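Side-chain contacts in glyoxalase-like domain protein (Staphylococcus aureus, PDB 3P8A), which is of unknown function but carries a glyoxalase-like domain of the VOC family, many of whose relatives are metal-dependent enzymes acting on small molecules: residues F38-G42 / D43-L47; F94-Q97 / I98-K102; V205-W208 / L209-D213; I216-N220 / D221-D225. All blocks are in the same frame, centred on the assembly; numbering follows the deposited sequence.

In the fold
Contacts 1 and 4 are both chain reversals, in a loop and in a hairpin, whereas contact 2 spans the start and end of a short helix and contact 3 lies along one. Contact 2 is buried: its polar ends find partners inside the protein, including a carbonyl group and a lysine. Contact 3 is half buried, with its aromatic rings turned into the fold. Contact 1 gathers hydrophobic chains round a tight turn, and they touch strands of both sheets. Contact 4, at the surface, relies instead on hydrogen bonds among asparagine, threonine and acids. Helix 201-212 leads into the hairpin, and contacts 3 and 4 touch: V205 packs on T224 and L209 on I216.

Contact 1 of 4, residues F38-G42 / D43-L47; sequences FSFPG and DVIKL
F40 and I45 lie side by side and point the same way, with the isoleucine spread over one face of the phenyl ring. I45 CB stands 4.3 Å from the centroid of the F40 ring, a CH-pi contact only 15° off the ring normal, and I45 CD1 continues beside F40 CE2. L47 instead crosses F40 at about a right angle and puts its methyl CD2 at the ring's edge, 3.8 Å from F40 CD1. The fork of the leucine serves two rings: with CG opposite the carbonyl carbon (chi1 -54°), its other methyl, L47 CD1, meets the edge of F38 at 4.0 Å from CD2 of that ring. V44 adds CG2, which lies against F40 CB.

A tight reversal brings these chains together. D43 N donates to F40 O at 3.0 Å, closing a type II turn, and V44 N to P41 O at 3.2 Å, closing an overlapping type III' turn. Proline suits the first corner because its ring fixes phi, and G42 readily takes the positive phi that follows; D43 takes one too. A water bridges the two arms, accepting from F40 N and donating to I45 O, and K46 NZ reaches back to D43 O at 2.9 Å.

Outward, Y268 meets F40 edge-to-face, F38 and P41 touch strand 259-263, and I45 and L47 rest on strand 69-75. The chemistry divides: aromatic and branched chains spend their surface on one another and on both sheets, while turn bonds, a water and a lysine engage F40 N and the carbonyls of F40, P41, D43 and I45.

Contact 2 of 4, residues F94-Q97 / I98-K102; sequences FATQ and IVQEK
Q100 N meets T96 O in a nearly straight bond (3.0 Å, 176°) lying in the carbonyl plane, E101 N also reaches back four residues, less straight, to Q97 O at 2.8 Å, and just before them I98 N closes a tighter, three-residue turn on A95 O.

Round this short helix side chains four apart pair. Q97 and E101 run side by side, pointing the same way, with their flat ends turned 44° to each other; E101 OE2 comes within 3.5 Å of Q97 CB. The other oxygen, E101 OE1, makes a salt bridge with K108 on strand 106-113. T96 and Q100 form a second parallel pair. With chi1 57°, threonine places OG1 between its backbone N and carbonyl carbon, where it bonds to G90 O, and Q100 NE2 reaches that same oxygen. I98 lays its aliphatic chain over the preceding turn, CG1 being 3.4 Å from A95 O, and packs with F94 on L73. The ring of F94 has A95 CB over one face and meets H53 edge-to-face.

The helix ends in a Schellman motif, with K102 as the C-prime residue of positive phi, K102 N bonding to V99 O and Y103 N reaching I98 O. One carbonyl oxygen, G90 O, is thus held by two side-chain donors, and the carboxylate of E101, paired with K108, probably stays charged.

Contact 3 of 4, residues V205-W208 / L209-D213; sequences VSNW and LKWFD
Helix 201-212 brings a row of aromatic side chains down to the body of the protein, and its last turns are fastened by contacts between residues four apart. W208 and F212 make a T-shaped pair: the edge of the phenylalanine points at the face of the indole's five-membered ring, the planes stand at 84°, and F212 CE2 lies 3.7 Å from W208 CG. N207 and W211 are matched differently. The side chains run alongside each other with the amide only 17° from parallel to the indole, and N207 CB sits 3.6 Å from the centroid of the six-membered ring, over its face in a CH-pi contact. The backbone takes part too: N207 O lies over the face of the indole near its CG-CD2 bond, 3.1 Å from W211 CG, while accepting a bond from W211 N at 2.9 Å. The carboxamide is steadied from the preceding turn, where Q203 NE2 bonds to N207 OD1.

The helix follows strand 189-198, leads into strand 215-219, and packs against strands of both sheets. Large flat rings suit the side facing strands 106-113 and 147-155: W208 packs on I110, F212 on L112, and W211 and F212 on I154, with P165 against W208 and F212; W208 also reaches L226. On another side V205 and L209 lie side by side, V205 CG1 3.7 Å from L209 CD1, slim branched chains that fit against T224 and L226 of strand 223-227. The face of F212 also receives W211 CB over its centre, 3.8 Å above the plane. Beyond F212, D213 adopts positive phi and its carbonyl oxygen bonds to K229 NZ.

Contact 4 of 4, residues I216-N220 / D221-D225; sequences IVEEN and DHYTD
N220 and Y223 meet with the amide standing almost upright on the ring: the planes are 87° apart, and N220 ND2 lies 3.2 Å above the plane of the Y223 ring, over its centre. The amide's oxygen is gripped twice. H222 N reaches N220 OD1 at 3.0 Å on a lone pair in the carbonyl plane, and Y223 N reaches it from above that plane. Asparagine fits here because one short side chain offers an acceptor to the turn and a donor elsewhere; chi1 of 60° sets CG between its backbone N and carbonyl carbon, which folds the amide back toward the turn's N-H groups.

E218 also fixes the amide's rotation. N220 ND2 donates to E218 OE2 at 2.9 Å in a bond of 174°, almost in the amide plane, and E218 CG also packs near Y223 CE1 at 3.6 Å. On the opposite face of the sheet T224 OG1 donates to E219 OE2 at 2.7 Å, and R201 bonds to the same hydroxyl and makes a long, weak ion pair with E219, which may steady the acid.

Farther along, D225 N donates to E218 O, while D225 O accepts from V217 N at 2.9 Å and only weakly from E218 N. V217 and E218 therefore both face D225, whose carboxylate forms a salt bridge with R236; that arginine also makes a cation-pi contact with Y223. The parts together are those of an antiparallel beta hairpin at the edge of a sheet, its tight turn built on an Asx turn at N220 and its strand 215-219 interrupted by a classic beta bulge.

Contact 1 of 4, residues F38-G42 / D43-L47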
loop_
_atom_site.group_PDB
_atom_site.type_symbol
_atom_site.label_atom_id
_atom_site.label_comp_id
_atom_site.label_asym_id
_atom_site.label_seq_id
_atom_site.Cartn_x
_atom_site.Cartn_y
_atom_site.Cartn_z
ATOM N N PHE A 38 -19.360 -4.906 -1.743
ATOM C CA PHE A 38 -18.372 -5.630 -0.965
ATOM C C PHE A 38 -18.360 -5.403 0.531
ATOM O O PHE A 38 -18.430 -4.273 0.996
ATOM C CB PHE A 38 -16.960 -5.445 -1.581
ATOM C CG PHE A 38 -15.874 -6.266 -0.922
ATOM C CD1 PHE A 38 -15.596 -7.554 -1.358
ATOM C CD2 PHE A 38 -15.160 -5.764 0.157
ATOM C CE1 PHE A 38 -14.617 -8.325 -0.729
ATOM C CE2 PHE A 38 -14.190 -6.541 0.796
ATOM C CZ PHE A 38 -13.921 -7.815 0.344
ATOM N N SER A 39 -18.145 -6.500 1.264
ATOM C CA SER A 39 -17.886 -6.583 2.694
ATOM C C SER A 39 -16.972 -7.792 2.906
ATOM O O SER A 39 -16.981 -8.719 2.096
ATOM C CB SER A 39 -19.178 -6.749 3.495
ATOM O OG SER A 39 -19.915 -7.884 3.072
ATOM N N PHE A 40 -16.162 -7.773 3.963
ATOM C CA PHE A 40 -15.292 -8.881 4.318
ATOM C C PHE A 40 -16.124 -10.051 4.862
ATOM O O PHE A 40 -17.157 -9.808 5.498
ATOM C CB PHE A 40 -14.289 -8.433 5.394
ATOM C CG PHE A 40 -12.951 -8.059 4.832
ATOM C CD1 PHE A 40 -12.670 -6.748 4.476
ATOM C CD2 PHE A 40 -11.961 -9.013 4.669
ATOM C CE1 PHE A 40 -11.416 -6.399 3.956
ATOM C CE2 PHE A 40 -10.715 -8.666 4.148
ATOM C CZ PHE A 40 -10.455 -7.365 3.789
ATOM N N PRO A 41 -15.666 -11.320 4.664
ATOM C CA PRO A 41 -16.411 -12.478 5.190
ATOM C C PRO A 41 -16.607 -12.411 6.704
ATOM O O PRO A 41 -15.664 -12.123 7.443
ATOM C CB PRO A 41 -15.528 -13.663 4.797
ATOM C CG PRO A 41 -14.771 -13.178 3.626
ATOM C CD PRO A 41 -14.466 -11.763 3.927
ATOM N N GLY A 42 -17.854 -12.601 7.138
ATOM C CA GLY A 42 -18.255 -12.510 8.542
ATOM C C GLY A 42 -17.892 -11.189 9.198
ATOM O O GLY A 42 -17.768 -11.122 10.423
ATOM N N ASP A 43 -17.707 -10.124 8.382
ATOM C CA ASP A 43 -17.317 -8.780 8.841
ATOM C C ASP A 43 -16.079 -8.822 9.749
ATOM O O ASP A 43 -15.988 -8.025 10.682
ATOM C CB ASP A 43 -18.512 -8.052 9.523
ATOM C CG ASP A 43 -19.644 -7.677 8.579
ATOM O OD1 ASP A 43 -19.666 -6.518 8.107
ATOM O OD2 ASP A 43 -20.514 -8.539 8.322
ATOM N N VAL A 44 -15.129 -9.761 9.481
ATOM C CA VAL A 44 -13.902 -9.962 10.283
ATOM C C VAL A 44 -13.166 -8.616 10.430
ATOM O O VAL A 44 -12.828 -8.223 11.541
ATOM C CB VAL A 44 -12.952 -11.075 9.743
ATOM C CG1 VAL A 44 -13.314 -12.473 10.254
ATOM C CG2 VAL A 44 -12.817 -11.030 8.227
ATOM N N ILE A 45 -13.006 -7.887 9.313
ATOM C CA ILE A 45 -12.423 -6.546 9.292
ATOM C C ILE A 45 -13.561 -5.622 8.920
ATOM O O ILE A 45 -14.165 -5.781 7.858
ATOM C CB ILE A 45 -11.211 -6.388 8.328
ATOM C CG1 ILE A 45 -10.012 -7.212 8.808
ATOM C CG2 ILE A 45 -10.823 -4.880 8.139
ATOM C CD1 ILE A 45 -9.026 -7.577 7.715
ATOM N N LYS A 46 -13.844 -4.652 9.798
ATOM C CA LYS A 46 -14.890 -3.673 9.551
ATOM C C LYS A 46 -14.403 -2.645 8.528
ATOM O O LYS A 46 -13.221 -2.302 8.490
ATOM C CB LYS A 46 -15.330 -3.000 10.875
ATOM C CG LYS A 46 -16.487 -3.723 11.576
ATOM C CD LYS A 46 -16.020 -4.934 12.390
ATOM C CE LYS A 46 -17.147 -5.818 12.858
ATOM N NZ LYS A 46 -16.638 -7.118 13.365
ATOM N N LEU A 47 -15.325 -2.176 7.701
ATOM C CA LEU A 47 -15.062 -1.215 6.646
ATOM C C LEU A 47 -15.848 0.051 6.853
ATOM O O LEU A 47 -16.948 0.028 7.406
ATOM C CB LEU A 47 -15.400 -1.812 5.262
ATOM C CG LEU A 47 -14.759 -3.148 4.893
ATOM C CD1 LEU A 47 -15.255 -3.625 3.544
ATOM C CD2 LEU A 47 -13.242 -3.059 4.871
HETATM O O HOH W 1 -16.485 -5.829 6.102
#

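Contact 2 of 4, residues F94-Q97 / I98-K102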
loop_
_atom_site.group_PDB
_atom_site.type_symbol
_atom_site.label_atom_id
_atom_site.label_comp_id
_atom_site.label_asym_id
_atom_site.label_seq_id
_atom_site.Cartn_x
_atom_site.Cartn_y
_atom_site.Cartn_z
ATOM N N PHE A 94 -0.935 5.404 -8.107
ATOM C CA PHE A 94 -1.554 4.223 -7.511
ATOM C C PHE A 94 -2.849 3.815 -8.228
ATOM O O PHE A 94 -3.030 2.631 -8.491
ATOM C CB PHE A 94 -1.781 4.398 -5.996
ATOM C CG PHE A 94 -2.950 5.287 -5.663
ATOM C CD1 PHE A 94 -4.183 4.745 -5.336
ATOM C CD2 PHE A 94 -2.839 6.672 -5.757
ATOM C CE1 PHE A 94 -5.283 5.575 -5.087
ATOM C CE2 PHE A 94 -3.945 7.497 -5.545
ATOM C CZ PHE A 94 -5.160 6.946 -5.196
ATOM N N ALA A 95 -3.741 4.781 -8.570
ATOM C CA ALA A 95 -5.038 4.472 -9.195
ATOM C C ALA A 95 -4.952 3.851 -10.596
ATOM O O ALA A 95 -5.671 2.913 -10.897
ATOM C CB ALA A 95 -5.918 5.714 -9.216
ATOM N N THR A 96 -4.066 4.375 -11.439
ATOM C CA THR A 96 -3.866 3.959 -12.816
ATOM C C THR A 96 -3.263 2.563 -12.938
ATOM O O THR A 96 -3.320 1.974 -14.024
ATOM C CB THR A 96 -3.140 5.063 -13.632
ATOM O OG1 THR A 96 -1.908 5.381 -13.001
ATOM C CG2 THR A 96 -3.955 6.363 -13.757
ATOM N N GLN A 97 -2.732 1.996 -11.817
ATOM C CA GLN A 97 -2.209 0.621 -11.764
ATOM C C GLN A 97 -3.320 -0.346 -12.108
ATOM O O GLN A 97 -3.036 -1.388 -12.703
ATOM C CB GLN A 97 -1.675 0.251 -10.365
ATOM C CG GLN A 97 -0.361 0.906 -10.019
ATOM C CD GLN A 97 0.193 0.332 -8.742
ATOM O OE1 GLN A 97 0.414 -0.881 -8.614
ATOM N NE2 GLN A 97 0.463 1.190 -7.784
ATOM N N ILE A 98 -4.586 0.020 -11.777
ATOM C CA ILE A 98 -5.815 -0.765 -12.082
ATOM C C ILE A 98 -5.853 -1.027 -13.601
ATOM O O ILE A 98 -6.010 -2.175 -14.026
ATOM C CB ILE A 98 -7.120 -0.071 -11.571
ATOM C CG1 ILE A 98 -7.148 0.013 -10.035
ATOM C CG2 ILE A 98 -8.394 -0.818 -12.066
ATOM C CD1 ILE A 98 -8.333 0.908 -9.447
ATOM N N VAL A 99 -5.618 0.028 -14.400
ATOM C CA VAL A 99 -5.603 -0.052 -15.874
ATOM C C VAL A 99 -4.372 -0.805 -16.391
ATOM O O VAL A 99 -4.490 -1.748 -17.175
ATOM C CB VAL A 99 -5.710 1.367 -16.531
ATOM C CG1 VAL A 99 -5.615 1.274 -18.065
ATOM C CG2 VAL A 99 -7.009 2.047 -16.126
ATOM N N GLN A 100 -3.193 -0.361 -15.962
ATOM C CA GLN A 100 -1.894 -0.902 -16.378
ATOM C C GLN A 100 -1.733 -2.388 -16.063
ATOM O O GLN A 100 -1.069 -3.114 -16.819
ATOM C CB GLN A 100 -0.776 -0.074 -15.763
ATOM C CG GLN A 100 -0.635 1.261 -16.487
ATOM C CD GLN A 100 -0.071 2.354 -15.649
ATOM O OE1 GLN A 100 0.280 2.173 -14.472
ATOM N NE2 GLN A 100 0.028 3.524 -16.263
ATOM N N GLU A 101 -2.377 -2.845 -14.967
ATOM C CA GLU A 101 -2.370 -4.244 -14.585
ATOM C C GLU A 101 -3.611 -5.008 -15.086
ATOM O O GLU A 101 -3.992 -6.025 -14.521
ATOM C CB GLU A 101 -2.071 -4.423 -13.100
ATOM C CG GLU A 101 -0.714 -3.851 -12.734
ATOM C CD GLU A 101 -0.449 -3.603 -11.264
ATOM O OE1 GLU A 101 -0.904 -4.415 -10.425
ATOM O OE2 GLU A 101 0.258 -2.617 -10.955
ATOM N N LYS A 102 -4.192 -4.530 -16.213
ATOM C CA LYS A 102 -5.284 -5.124 -16.991
ATOM C C LYS A 102 -6.533 -5.459 -16.180
ATOM O O LYS A 102 -7.194 -6.464 -16.487
ATOM C CB LYS A 102 -4.786 -6.374 -17.781
ATOM C CG LYS A 102 -3.428 -6.197 -18.504
ATOM C CD LYS A 102 -2.938 -7.484 -19.132
ATOM C CE LYS A 102 -1.543 -7.329 -19.655
ATOM N NZ LYS A 102 -0.519 -7.616 -18.626
#

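Contact 3 of 4, residues V205-W208 / L209-D213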
loop_
_atom_site.group_PDB
_atom_site.type_symbol
_atom_site.label_atom_id
_atom_site.label_comp_id
_atom_site.label_asym_id
_atom_site.label_seq_id
_atom_site.Cartn_x
_atom_site.Cartn_y
_atom_site.Cartn_z
ATOM N N VAL A 205 14.929 -6.753 -3.905
ATOM C CA VAL A 205 15.651 -6.509 -2.643
ATOM C C VAL A 205 16.631 -5.320 -2.758
ATOM O O VAL A 205 16.604 -4.396 -1.925
ATOM C CB VAL A 205 16.334 -7.807 -2.152
ATOM C CG1 VAL A 205 17.236 -7.550 -0.935
ATOM C CG2 VAL A 205 15.287 -8.870 -1.829
ATOM N N SER A 206 17.481 -5.354 -3.793
ATOM C CA SER A 206 18.483 -4.325 -4.093
ATOM C C SER A 206 17.814 -2.948 -4.196
ATOM O O SER A 206 18.280 -1.999 -3.563
ATOM C CB SER A 206 19.238 -4.681 -5.379
ATOM O OG SER A 206 20.048 -3.609 -5.833
ATOM N N ASN A 207 16.692 -2.858 -4.943
ATOM C CA ASN A 207 15.929 -1.628 -5.125
ATOM C C ASN A 207 15.310 -1.137 -3.835
ATOM O O ASN A 207 15.405 0.052 -3.551
ATOM C CB ASN A 207 14.815 -1.805 -6.171
ATOM C CG ASN A 207 15.326 -1.798 -7.580
ATOM O OD1 ASN A 207 16.448 -1.374 -7.846
ATOM N ND2 ASN A 207 14.518 -2.290 -8.501
ATOM N N TRP A 208 14.656 -2.033 -3.070
ATOM C CA TRP A 208 14.007 -1.664 -1.813
ATOM C C TRP A 208 15.009 -1.272 -0.737
ATOM O O TRP A 208 14.730 -0.358 0.042
ATOM C CB TRP A 208 13.078 -2.762 -1.320
ATOM C CG TRP A 208 11.782 -2.888 -2.084
ATOM C CD1 TRP A 208 11.581 -2.675 -3.416
ATOM C CD2 TRP A 208 10.553 -3.409 -1.573
ATOM N NE1 TRP A 208 10.278 -2.977 -3.756
ATOM C CE2 TRP A 208 9.621 -3.421 -2.640
ATOM C CE3 TRP A 208 10.125 -3.819 -0.298
ATOM C CZ2 TRP A 208 8.292 -3.831 -2.469
ATOM C CZ3 TRP A 208 8.804 -4.209 -0.125
ATOM C CH2 TRP A 208 7.905 -4.220 -1.200
ATOM N N LEU A 209 16.189 -1.910 -0.704
ATOM C CA LEU A 209 17.225 -1.487 0.269
ATOM C C LEU A 209 17.717 -0.065 -0.037
ATOM O O LEU A 209 17.894 0.741 0.879
ATOM C CB LEU A 209 18.418 -2.446 0.273
ATOM C CG LEU A 209 18.172 -3.830 0.846
ATOM C CD1 LEU A 209 19.273 -4.779 0.431
ATOM C CD2 LEU A 209 18.004 -3.791 2.352
ATOM N N LYS A 210 17.860 0.243 -1.331
ATOM C CA LYS A 210 18.329 1.511 -1.858
ATOM C C LYS A 210 17.316 2.617 -1.604
ATOM O O LYS A 210 17.658 3.624 -0.973
ATOM C CB LYS A 210 18.579 1.367 -3.359
ATOM C CG LYS A 210 19.600 2.338 -3.931
ATOM C CD LYS A 210 19.732 2.213 -5.449
ATOM C CE LYS A 210 20.627 1.080 -5.931
ATOM N NZ LYS A 210 22.068 1.416 -5.830
ATOM N N TRP A 211 16.063 2.415 -2.057
ATOM C CA TRP A 211 14.984 3.388 -1.951
ATOM C C TRP A 211 14.425 3.606 -0.542
ATOM O O TRP A 211 14.099 4.736 -0.186
ATOM C CB TRP A 211 13.835 3.003 -2.881
ATOM C CG TRP A 211 14.191 2.812 -4.328
ATOM C CD1 TRP A 211 15.154 3.470 -5.036
ATOM C CD2 TRP A 211 13.470 2.013 -5.278
ATOM N NE1 TRP A 211 15.116 3.085 -6.359
ATOM C CE2 TRP A 211 14.089 2.193 -6.535
ATOM C CE3 TRP A 211 12.381 1.123 -5.176
ATOM C CZ2 TRP A 211 13.672 1.508 -7.678
ATOM C CZ3 TRP A 211 11.959 0.454 -6.311
ATOM C CH2 TRP A 211 12.598 0.644 -7.544
ATOM N N PHE A 212 14.289 2.549 0.243
ATOM C CA PHE A 212 13.640 2.684 1.558
ATOM C C PHE A 212 14.520 2.602 2.770
ATOM O O PHE A 212 14.004 2.601 3.894
ATOM C CB PHE A 212 12.411 1.752 1.645
ATOM C CG PHE A 212 11.575 1.753 0.385
ATOM C CD1 PHE A 212 10.954 2.922 -0.060
ATOM C CD2 PHE A 212 11.440 0.602 -0.378
ATOM C CE1 PHE A 212 10.216 2.937 -1.243
ATOM C CE2 PHE A 212 10.708 0.615 -1.569
ATOM C CZ PHE A 212 10.096 1.783 -1.993
ATOM N N ASP A 213 15.858 2.487 2.555
ATOM C CA ASP A 213 16.843 2.420 3.629
ATOM C C ASP A 213 16.493 1.302 4.628
ATOM O O ASP A 213 16.554 1.484 5.847
ATOM C CB ASP A 213 16.942 3.803 4.328
ATOM C CG ASP A 213 18.360 4.279 4.498
ATOM O OD1 ASP A 213 18.745 5.262 3.814
ATOM O OD2 ASP A 213 19.102 3.654 5.289
#

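Contact 4 of 4, residues I216-N220 / D221-D225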
loop_
_atom_site.group_PDB
_atom_site.type_symbol
_atom_site.label_atom_id
_atom_site.label_comp_id
_atom_site.label_asym_id
_atom_site.label_seq_id
_atom_site.Cartn_x
_atom_site.Cartn_y
_atom_site.Cartn_z
ATOM N N ILE A 216 18.246 -5.806 6.379
ATOM C CA ILE A 216 18.105 -7.202 5.972
ATOM C C ILE A 216 17.889 -7.991 7.250
ATOM O O ILE A 216 18.653 -7.848 8.205
ATOM C CB ILE A 216 19.324 -7.740 5.161
ATOM C CG1 ILE A 216 19.608 -6.879 3.920
ATOM C CG2 ILE A 216 19.146 -9.226 4.760
ATOM C CD1 ILE A 216 21.076 -6.648 3.648
ATOM N N VAL A 217 16.864 -8.835 7.257
ATOM C CA VAL A 217 16.504 -9.668 8.400
ATOM C C VAL A 217 16.921 -11.135 8.144
ATOM O O VAL A 217 17.471 -11.785 9.022
ATOM C CB VAL A 217 14.977 -9.519 8.668
ATOM C CG1 VAL A 217 14.475 -10.507 9.711
ATOM C CG2 VAL A 217 14.632 -8.100 9.082
ATOM N N GLU A 218 16.621 -11.654 6.958
ATOM C CA GLU A 218 16.847 -13.044 6.621
ATOM C C GLU A 218 17.064 -13.177 5.141
ATOM O O GLU A 218 16.435 -12.480 4.359
ATOM C CB GLU A 218 15.629 -13.893 7.070
ATOM C CG GLU A 218 15.532 -15.309 6.476
ATOM C CD GLU A 218 16.513 -16.324 7.019
ATOM O OE1 GLU A 218 17.077 -16.057 8.102
ATOM O OE2 GLU A 218 16.696 -17.397 6.394
ATOM N N GLU A 219 17.969 -14.086 4.758
ATOM C CA GLU A 219 18.273 -14.378 3.375
ATOM C C GLU A 219 18.459 -15.888 3.244
ATOM O O GLU A 219 19.235 -16.481 4.007
ATOM C CB GLU A 219 19.553 -13.629 2.977
ATOM C CG GLU A 219 20.176 -14.114 1.673
ATOM C CD GLU A 219 19.387 -13.931 0.394
ATOM O OE1 GLU A 219 19.629 -14.723 -0.544
ATOM O OE2 GLU A 219 18.607 -12.956 0.288
ATOM N N ASN A 220 17.747 -16.509 2.288
ATOM C CA ASN A 220 17.867 -17.950 2.017
ATOM C C ASN A 220 17.534 -18.253 0.547
ATOM O O ASN A 220 17.350 -17.313 -0.225
ATOM C CB ASN A 220 17.061 -18.781 3.019
ATOM C CG ASN A 220 15.588 -18.489 3.012
ATOM O OD1 ASN A 220 14.898 -18.786 2.051
ATOM N ND2 ASN A 220 15.081 -17.920 4.095
ATOM N N ASP A 221 17.478 -19.532 0.155
ATOM C CA ASP A 221 17.242 -19.913 -1.250
ATOM C C ASP A 221 15.850 -19.636 -1.770
ATOM O O ASP A 221 15.634 -19.729 -2.974
ATOM C CB ASP A 221 17.605 -21.387 -1.498
ATOM C CG ASP A 221 19.095 -21.664 -1.522
ATOM O OD1 ASP A 221 19.893 -20.681 -1.564
ATOM O OD2 ASP A 221 19.468 -22.841 -1.506
ATOM N N HIS A 222 14.911 -19.311 -0.869
ATOM C CA HIS A 222 13.509 -19.092 -1.220
ATOM C C HIS A 222 13.040 -17.668 -1.014
ATOM O O HIS A 222 12.291 -17.169 -1.839
ATOM C CB HIS A 222 12.590 -20.070 -0.451
ATOM C CG HIS A 222 12.713 -21.523 -0.828
ATOM N ND1 HIS A 222 11.828 -22.473 -0.330
ATOM C CD2 HIS A 222 13.593 -22.148 -1.658
ATOM C CE1 HIS A 222 12.208 -23.629 -0.854
ATOM N NE2 HIS A 222 13.268 -23.485 -1.648
ATOM N N TYR A 223 13.426 -17.025 0.107
ATOM C CA TYR A 223 12.975 -15.680 0.419
ATOM C C TYR A 223 14.021 -14.816 1.114
ATOM O O TYR A 223 15.035 -15.321 1.632
ATOM C CB TYR A 223 11.660 -15.726 1.262
ATOM C CG TYR A 223 11.800 -16.300 2.652
ATOM C CD1 TYR A 223 12.182 -15.495 3.729
ATOM C CD2 TYR A 223 11.518 -17.640 2.907
ATOM C CE1 TYR A 223 12.348 -16.025 5.001
ATOM C CE2 TYR A 223 11.678 -18.178 4.176
ATOM C CZ TYR A 223 12.059 -17.358 5.227
ATOM O OH TYR A 223 12.206 -17.875 6.485
ATOM N N THR A 224 13.747 -13.491 1.109
ATOM C CA THR A 224 14.489 -12.454 1.817
ATOM C C THR A 224 13.491 -11.636 2.656
ATOM O O THR A 224 12.491 -11.154 2.109
ATOM C CB THR A 224 15.166 -11.528 0.817
ATOM O OG1 THR A 224 16.012 -12.309 -0.004
ATOM C CG2 THR A 224 15.969 -10.393 1.497
ATOM N N ASP A 225 13.773 -11.462 3.965
ATOM C CA ASP A 225 12.936 -10.625 4.830
ATOM C C ASP A 225 13.614 -9.280 5.005
ATOM O O ASP A 225 14.816 -9.208 5.281
ATOM C CB ASP A 225 12.703 -11.263 6.191
ATOM C CG ASP A 225 11.745 -12.423 6.143
ATOM O OD1 ASP A 225 10.961 -12.501 5.176
ATOM O OD2 ASP A 225 11.792 -13.261 7.061
#